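Formate dehydrogenase subunit beta (Desulfovibrio gigas, PDB 1H0H) passes electrons through three [4Fe-4S] clusters as the electron-transfer subunit of a periplasmic enzyme that reversibly oxidises formate to carbon dioxide. Local coordinates at residues Thr30-Glu33 with Gln39-Pro42; Met54-Ile59 with Ile63-Phe68; Ile141-Ile144 with Pro150-Val153. All coordinates share one frame; numbering follows the deposited sequence.

In the fold
Contact 3 is the buried one: helix 141-144 packs against the start of helix 151-155 through Ile144 on Pro150 and Arg143 against Ala151, while Cys152 of the second helix binds a cluster iron. Contacts 1 and 2 are only partly buried; another protein chain reaches all three, but more residues of these two. In contact 2 four backbone hydrogen bonds pair strands 51-59 and 62-70 as a hairpin, whereas contact 1, within the loop between helix 16-25 and strand 51-59, relies on one asparagine amide, a water and threonine-proline packing. These two meet where Gln39 OE1 accepts a hydrogen bond from Met54 N. Contact 3 stands apart, its nearest atoms about 14 Å from contact 1 and about 11 Å from contact 2.

Contact 1: residues Thr30-Glu33 with Gln39-Pro42; sequences TPTE and QNPP
Thr32 and Asn40 run alongside one another, pointing opposite ways, where the irregular loop between helix 16-25 and strand 51-59 doubles back on itself. Neither 30-33 nor 39-42 is helix or strand, so side chains rather than a ladder of backbone bonds bring them together. The close-packed part lies around a cis peptide bond between Asn40 and Pro41, both buried. Thr32 CB comes within 3.5 Å of Asn40 OD1, and the methyl CG2, anti to its own carbonyl carbon, is directed at the proline, 3.9 Å from Pro41 CA. The Thr32 hydroxyl has a different task, hydrogen-bonding to the backbone of another protein chain. Farther along, the Thr30 side chain lies roughly perpendicular to that of Pro41, with Thr30 OG1 3.8 Å from Pro41 CG; that hydroxyl is itself hydrogen-bonded to Asn45 ND2.

The looser side is at Glu33. Its CB points away from 39-42 and the residue is exposed, with a long, weak ion pair from OE1 to a basic side chain of the other protein chain. What holds Glu33 here is its backbone, gripped at both polar atoms by the single amide of Asn40. On one branch, Asn40 OD1 accepts a 2.6 Å hydrogen bond from a water, which in turn accepts from Glu33 N at 3.1 Å. The other branch bonds directly, and using both fixes which way round the amide is turned. Around the contact, Asn40 O accepts from Gln18 NE2, tying the turn to helix 16-25, and Pro41 packs on Leu51 of strand 51-59. The direct bond runs from Asn40 ND2 to Glu33 O over 3.0 Å, nearly straight at 161°; Glu33 O lies close to the amide plane, while ND2 stands 52° out of the carbonyl plane.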
loop_
_atom_site.group_PDB
_atom_site.type_symbol
_atom_site.label_atom_id
_atom_site.label_comp_id
_atom_site.label_asym_id
_atom_site.label_seq_id
_atom_site.Cartn_x
_atom_site.Cartn_y
_atom_site.Cartn_z
ATOM N N THR B 30 -17.395 -7.786 21.333
ATOM C CA THR B 30 -17.942 -7.358 22.619
ATOM C C THR B 30 -17.600 -5.877 22.842
ATOM O O THR B 30 -16.695 -5.345 22.189
ATOM C CB THR B 30 -17.400 -8.196 23.734
ATOM O OG1 THR B 30 -15.965 -8.057 23.781
ATOM C CG2 THR B 30 -17.674 -9.685 23.470
ATOM N N PRO B 31 -18.311 -5.213 23.748
ATOM C CA PRO B 31 -18.145 -3.760 23.940
ATOM C C PRO B 31 -16.765 -3.376 24.452
ATOM O O PRO B 31 -16.278 -3.954 25.419
ATOM C CB PRO B 31 -19.211 -3.389 24.992
ATOM C CG PRO B 31 -20.159 -4.615 25.055
ATOM C CD PRO B 31 -19.330 -5.799 24.643
ATOM N N THR B 32 -16.147 -2.403 23.793
ATOM C CA THR B 32 -14.853 -1.900 24.231
ATOM C C THR B 32 -14.760 -0.405 24.021
ATOM O O THR B 32 -15.544 0.184 23.275
ATOM C CB THR B 32 -13.678 -2.574 23.469
ATOM O OG1 THR B 32 -13.812 -2.328 22.065
ATOM C CG2 THR B 32 -13.698 -4.101 23.630
ATOM N N GLU B 33 -13.798 0.190 24.713
ATOM C CA GLU B 33 -13.475 1.588 24.543
ATOM C C GLU B 33 -11.950 1.694 24.662
ATOM O O GLU B 33 -11.272 0.771 25.130
ATOM C CB GLU B 33 -14.236 2.459 25.547
ATOM C CG GLU B 33 -13.827 2.284 26.984
ATOM C CD GLU B 33 -14.698 3.114 27.932
ATOM O OE1 GLU B 33 -15.511 3.956 27.453
ATOM O OE2 GLU B 33 -14.587 2.912 29.155
ATOM N N GLN B 39 -4.345 -2.858 23.252
ATOM C CA GLN B 39 -4.962 -4.154 23.534
ATOM C C GLN B 39 -6.480 -3.974 23.777
ATOM O O GLN B 39 -6.911 -3.001 24.411
ATOM C CB GLN B 39 -4.306 -4.786 24.757
ATOM C CG GLN B 39 -5.071 -5.989 25.289
ATOM C CD GLN B 39 -4.498 -6.468 26.625
ATOM O OE1 GLN B 39 -3.313 -6.252 26.912
ATOM N NE2 GLN B 39 -5.340 -7.073 27.452
ATOM N N ASN B 40 -7.282 -4.856 23.201
ATOM C CA ASN B 40 -8.741 -4.817 23.376
ATOM C C ASN B 40 -9.357 -6.062 22.744
ATOM O O ASN B 40 -8.915 -6.473 21.665
ATOM C CB ASN B 40 -9.328 -3.521 22.768
ATOM C CG ASN B 40 -9.913 -2.595 23.831
ATOM O OD1 ASN B 40 -10.497 -3.061 24.820
ATOM N ND2 ASN B 40 -9.761 -1.281 23.634
ATOM N N PRO B 41 -10.284 -6.739 23.421
ATOM C CA PRO B 41 -10.772 -6.394 24.768
ATOM C C PRO B 41 -9.686 -6.509 25.865
ATOM O O PRO B 41 -8.604 -7.044 25.651
ATOM C CB PRO B 41 -11.878 -7.419 25.028
ATOM C CG PRO B 41 -12.128 -8.140 23.738
ATOM C CD PRO B 41 -10.923 -7.955 22.885
ATOM N N PRO B 42 -9.988 -5.974 27.026
ATOM C CA PRO B 42 -9.040 -5.926 28.150
ATOM C C PRO B 42 -8.713 -7.295 28.706
ATOM O O PRO B 42 -7.657 -7.488 29.311
ATOM C CB PRO B 42 -9.815 -5.164 29.241
ATOM C CG PRO B 42 -10.916 -4.541 28.578
ATOM C CD PRO B 42 -11.266 -5.321 27.335
HETATM O O HOH W 1 -12.290 -1.952 26.360
#

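Contact 2: residues Met54-Ile59 with Ile63-Phe68; sequences MHEQEI and IDWLFF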
loop_
_atom_site.group_PDB
_atom_site.type_symbol
_atom_site.label_atom_id
_atom_site.label_comp_id
_atom_site.label_asym_id
_atom_site.label_seq_id
_atom_site.Cartn_x
_atom_site.Cartn_y
_atom_site.Cartn_z
ATOM N N MET B 54 -0.912 -6.965 25.269
ATOM C CA MET B 54 0.172 -6.108 24.804
ATOM C C MET B 54 0.628 -5.231 25.954
ATOM O O MET B 54 -0.191 -4.503 26.553
ATOM C CB MET B 54 -0.284 -5.244 23.610
ATOM C CG MET B 54 -0.896 -6.020 22.421
ATOM S SD MET B 54 -1.806 -4.943 21.214
ATOM C CE MET B 54 -0.436 -4.075 20.387
ATOM N N HIS B 55 1.924 -5.286 26.270
ATOM C CA HIS B 55 2.454 -4.507 27.397
ATOM C C HIS B 55 3.791 -3.846 27.111
ATOM O O HIS B 55 4.790 -4.506 26.777
ATOM C CB HIS B 55 2.583 -5.369 28.661
ATOM C CG HIS B 55 1.269 -5.762 29.255
ATOM N ND1 HIS B 55 0.816 -7.064 29.266
ATOM C CD2 HIS B 55 0.287 -5.020 29.824
ATOM C CE1 HIS B 55 -0.375 -7.115 29.839
ATOM N NE2 HIS B 55 -0.717 -5.889 30.192
ATOM N N GLU B 56 3.813 -2.539 27.258
ATOM C CA GLU B 56 5.042 -1.807 27.100
ATOM C C GLU B 56 5.920 -2.124 28.289
ATOM O O GLU B 56 5.424 -2.194 29.420
ATOM C CB GLU B 56 4.777 -0.308 27.051
ATOM C CG GLU B 56 4.214 0.123 25.718
ATOM C CD GLU B 56 4.247 1.607 25.543
ATOM O OE1 GLU B 56 4.906 2.335 26.332
ATOM O OE2 GLU B 56 3.592 2.054 24.609
ATOM N N GLN B 57 7.211 -2.329 28.042
ATOM C CA GLN B 57 8.151 -2.617 29.125
ATOM C C GLN B 57 9.497 -2.053 28.791
ATOM O O GLN B 57 10.013 -2.267 27.695
ATOM C CB GLN B 57 8.312 -4.136 29.367
ATOM C CG GLN B 57 7.040 -4.900 29.691
ATOM C CD GLN B 57 6.498 -4.592 31.092
ATOM O OE1 GLN B 57 7.048 -3.757 31.788
ATOM N NE2 GLN B 57 5.426 -5.288 31.496
ATOM N N GLU B 58 10.061 -1.318 29.734
ATOM C CA GLU B 58 11.394 -0.790 29.568
ATOM C C GLU B 58 12.326 -1.873 30.060
ATOM O O GLU B 58 12.265 -2.295 31.206
ATOM C CB GLU B 58 11.562 0.486 30.378
ATOM C CG GLU B 58 12.793 1.304 30.053
ATOM C CD GLU B 58 12.704 2.685 30.675
ATOM O OE1 GLU B 58 11.856 2.865 31.583
ATOM O OE2 GLU B 58 13.462 3.594 30.258
ATOM N N ILE B 59 13.170 -2.357 29.173
ATOM C CA ILE B 59 14.095 -3.406 29.529
ATOM C C ILE B 59 15.514 -2.944 29.270
ATOM O O ILE B 59 15.859 -2.576 28.143
ATOM C CB ILE B 59 13.786 -4.649 28.706
ATOM C CG1 ILE B 59 12.427 -5.211 29.116
ATOM C CG2 ILE B 59 14.885 -5.697 28.884
ATOM C CD1 ILE B 59 11.990 -6.363 28.304
ATOM N N ILE B 63 13.007 0.841 25.631
ATOM C CA ILE B 63 11.622 0.421 25.498
ATOM C C ILE B 63 11.471 -0.822 24.639
ATOM O O ILE B 63 12.187 -1.039 23.649
ATOM C CB ILE B 63 10.722 1.578 24.968
ATOM C CG1 ILE B 63 9.248 1.224 25.092
ATOM C CG2 ILE B 63 11.044 1.893 23.520
ATOM C CD1 ILE B 63 8.825 0.793 26.516
ATOM N N ASP B 64 10.518 -1.642 25.040
ATOM C CA ASP B 64 10.153 -2.825 24.310
ATOM C C ASP B 64 8.636 -2.931 24.426
ATOM O O ASP B 64 8.018 -2.239 25.226
ATOM C CB ASP B 64 10.822 -4.045 24.918
ATOM C CG ASP B 64 10.984 -5.186 23.931
ATOM O OD1 ASP B 64 10.254 -5.266 22.893
ATOM O OD2 ASP B 64 11.829 -6.068 24.125
ATOM N N TRP B 65 8.033 -3.770 23.602
ATOM C CA TRP B 65 6.600 -3.958 23.621
ATOM C C TRP B 65 6.371 -5.456 23.528
ATOM O O TRP B 65 6.663 -6.081 22.499
ATOM C CB TRP B 65 5.991 -3.238 22.427
ATOM C CG TRP B 65 4.579 -2.832 22.556
ATOM C CD1 TRP B 65 3.725 -3.086 23.585
ATOM C CD2 TRP B 65 3.825 -2.108 21.571
ATOM N NE1 TRP B 65 2.493 -2.540 23.310
ATOM C CE2 TRP B 65 2.534 -1.925 22.082
ATOM C CE3 TRP B 65 4.135 -1.574 20.296
ATOM C CZ2 TRP B 65 1.535 -1.237 21.371
ATOM C CZ3 TRP B 65 3.158 -0.882 19.600
ATOM C CH2 TRP B 65 1.867 -0.730 20.132
ATOM N N LEU B 66 5.859 -6.014 24.615
ATOM C CA LEU B 66 5.727 -7.456 24.775
ATOM C C LEU B 66 4.331 -7.934 24.506
ATOM O O LEU B 66 3.370 -7.410 25.059
ATOM C CB LEU B 66 6.135 -7.890 26.188
ATOM C CG LEU B 66 7.526 -7.418 26.610
ATOM C CD1 LEU B 66 7.900 -7.938 28.006
ATOM C CD2 LEU B 66 8.580 -7.828 25.571
ATOM N N PHE B 67 4.242 -8.963 23.684
ATOM C CA PHE B 67 2.975 -9.497 23.239
ATOM C C PHE B 67 2.769 -10.937 23.730
ATOM O O PHE B 67 3.701 -11.729 23.736
ATOM C CB PHE B 67 2.918 -9.458 21.713
ATOM C CG PHE B 67 3.240 -8.104 21.117
ATOM C CD1 PHE B 67 2.690 -6.952 21.639
ATOM C CD2 PHE B 67 4.088 -7.989 20.025
ATOM C CE1 PHE B 67 2.993 -5.707 21.098
ATOM C CE2 PHE B 67 4.393 -6.746 19.481
ATOM C CZ PHE B 67 3.826 -5.602 20.001
ATOM N N PHE B 68 1.529 -11.260 24.069
ATOM C CA PHE B 68 1.143 -12.568 24.595
ATOM C C PHE B 68 -0.248 -12.932 24.072
ATOM O O PHE B 68 -1.257 -12.410 24.550
ATOM C CB PHE B 68 1.113 -12.468 26.130
ATOM C CG PHE B 68 1.200 -13.777 26.837
ATOM C CD1 PHE B 68 2.439 -14.366 27.092
ATOM C CD2 PHE B 68 0.066 -14.399 27.304
ATOM C CE1 PHE B 68 2.526 -15.604 27.784
ATOM C CE2 PHE B 68 0.149 -15.621 27.972
ATOM C CZ PHE B 68 1.374 -16.217 28.214
HETATM O O HOH W 2 0.384 -1.896 25.385
#
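Glu56 lays its CG over one face of the Trp65 indole, 4.1 Å from the centroid of the five-membered ring and 23° off its normal, a CH-pi contact across an antiparallel beta hairpin. The carboxylate is turned 84° from the ring and is held by a polar side chain and, in a salt bridge, a basic side chain, both of another protein chain. Met54, bent at chi3 (73°), brings its methyl CE obliquely to Trp65 CZ2 at 3.6 Å, while its CG meets Phe67 CD1. Phe67 CE1 in turn lies over a face of the indole, displaced from the ring centre to its periphery. Trp65 NE1 donates to a water that returns a weak bond to Met54 O.

On the opposite face of the sheet, Gln57 lies crosswise to Leu66, with Gln57 CG 3.6 Å from Leu66 CD1. Between the two faces, reciprocal bonds pair His55 with Leu66 and Gln57 with Asp64; His55 N meets Leu66 O at 2.8 Å.

The hairpin's Trp65 face turns to the other protein chain, which supplies a cation-pi partner. Phe67 reaches Ala13, near a cluster, while Leu66 packs on Tyr208 and Phe68 stacks on Phe199 of strand 197-201.

Contact 3: residues Ile141-Ile144 with Pro150-Val153; sequences IDRI and PACV. With SF4 (iron/sulfur cluster), chain M.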
loop_
_atom_site.group_PDB
_atom_site.type_symbol
_atom_site.label_atom_id
_atom_site.label_comp_id
_atom_site.label_asym_id
_atom_site.label_seq_id
_atom_site.Cartn_x
_atom_site.Cartn_y
_atom_site.Cartn_z
ATOM N N ILE B 141 -11.474 -28.003 18.195
ATOM C CA ILE B 141 -11.642 -29.437 18.158
ATOM C C ILE B 141 -12.187 -29.960 16.818
ATOM O O ILE B 141 -11.719 -30.984 16.316
ATOM C CB ILE B 141 -12.480 -29.931 19.385
ATOM C CG1 ILE B 141 -12.489 -31.465 19.462
ATOM C CG2 ILE B 141 -13.880 -29.432 19.305
ATOM C CD1 ILE B 141 -11.127 -32.072 19.564
ATOM N N ASP B 142 -13.171 -29.271 16.241
ATOM C CA ASP B 142 -13.707 -29.677 14.957
ATOM C C ASP B 142 -12.702 -29.641 13.808
ATOM O O ASP B 142 -12.682 -30.557 12.972
ATOM C CB ASP B 142 -14.944 -28.864 14.569
ATOM C CG ASP B 142 -14.704 -27.377 14.590
ATOM O OD1 ASP B 142 -13.807 -26.884 15.342
ATOM O OD2 ASP B 142 -15.405 -26.605 13.905
ATOM N N ARG B 143 -11.883 -28.597 13.752
ATOM C CA ARG B 143 -10.857 -28.518 12.717
ATOM C C ARG B 143 -9.792 -29.610 12.881
ATOM O O ARG B 143 -9.404 -30.248 11.905
ATOM C CB ARG B 143 -10.154 -27.153 12.768
ATOM C CG ARG B 143 -11.044 -25.979 12.391
ATOM C CD ARG B 143 -10.364 -24.613 12.502
ATOM N NE ARG B 143 -9.367 -24.430 11.461
ATOM C CZ ARG B 143 -9.633 -23.967 10.233
ATOM N NH1 ARG B 143 -10.867 -23.631 9.875
ATOM N NH2 ARG B 143 -8.649 -23.819 9.353
ATOM N N ILE B 144 -9.343 -29.833 14.117
ATOM C CA ILE B 144 -8.218 -30.730 14.340
ATOM C C ILE B 144 -8.548 -32.215 14.214
ATOM O O ILE B 144 -7.659 -33.059 14.113
ATOM C CB ILE B 144 -7.459 -30.410 15.658
ATOM C CG1 ILE B 144 -8.300 -30.667 16.913
ATOM C CG2 ILE B 144 -6.944 -29.014 15.656
ATOM C CD1 ILE B 144 -7.447 -30.451 18.191
ATOM N N PRO B 150 -5.632 -25.548 14.038
ATOM C CA PRO B 150 -6.434 -24.492 14.662
ATOM C C PRO B 150 -6.451 -23.195 13.865
ATOM O O PRO B 150 -5.474 -22.888 13.185
ATOM C CB PRO B 150 -5.761 -24.294 16.016
ATOM C CG PRO B 150 -5.241 -25.691 16.328
ATOM C CD PRO B 150 -4.698 -26.177 14.993
ATOM N N ALA B 151 -7.562 -22.472 13.949
ATOM C CA ALA B 151 -7.724 -21.213 13.224
ATOM C C ALA B 151 -6.651 -20.183 13.548
ATOM O O ALA B 151 -6.185 -19.465 12.656
ATOM C CB ALA B 151 -9.049 -20.652 13.467
ATOM N N CYS B 152 -6.276 -20.085 14.821
ATOM C CA CYS B 152 -5.258 -19.129 15.189
ATOM C C CYS B 152 -3.902 -19.496 14.609
ATOM O O CYS B 152 -3.155 -18.627 14.180
ATOM C CB CYS B 152 -5.170 -18.947 16.714
ATOM S SG CYS B 152 -4.907 -20.512 17.567
ATOM N N VAL B 153 -3.578 -20.772 14.614
ATOM C CA VAL B 153 -2.309 -21.257 14.092
ATOM C C VAL B 153 -2.224 -21.046 12.602
ATOM O O VAL B 153 -1.235 -20.535 12.091
ATOM C CB VAL B 153 -2.144 -22.755 14.422
ATOM C CG1 VAL B 153 -0.950 -23.340 13.676
ATOM C CG2 VAL B 153 -2.031 -22.944 15.944
HETATM FE FE1 SF4 M . -9.022 -22.542 18.155
HETATM FE FE2 SF4 M . -6.898 -20.880 18.683
HETATM FE FE3 SF4 M . -8.329 -22.032 20.756
HETATM FE FE4 SF4 M . -9.440 -20.035 19.218
HETATM S S1 SF4 M . -7.555 -19.913 20.567
HETATM S S2 SF4 M . -10.384 -22.016 19.890
HETATM S S3 SF4 M . -8.597 -20.388 17.205
HETATM S S4 SF4 M . -7.164 -23.241 19.235
#
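Arg143 brings its NE to 3.6 Å from the backbone N of Ala151, two nitrogens that approach without bonding, in a ferredoxin-type [4Fe-4S] site where helix 141-144 meets the first turn of helix 151-155. The NE donates instead to Arg149 O, of the residue before the N-cap Pro150, so the arginine grips the chain one step ahead of the contact. The side chain bends at chi3 (71°); the guanidinium makes a cation-pi contact with Trp24, and NH2 forms a salt bridge with an acidic side chain of another protein chain.

The apolar part is formed by Ile144, whose CG2 branch is set against the Pro150 ring, 3.7 Å from CD; the two side chains cross at a slant. Phe163 of strand 161-163 touches both residues.

Pro150 takes the N-cap position of helix 151-155, and the residues from there face the cluster in turn: Pro150 CB is 3.7 Å from the sulfide S4, and Ala151 CB is 3.8 Å from S3. Cys21, Cys137 and Cys140 are the other ligands of this cluster. The fourth is Cys152, with SG placed between its backbone N and carbonyl carbon (chi1 55°) and bound to the iron FE2 at 2.3 Å.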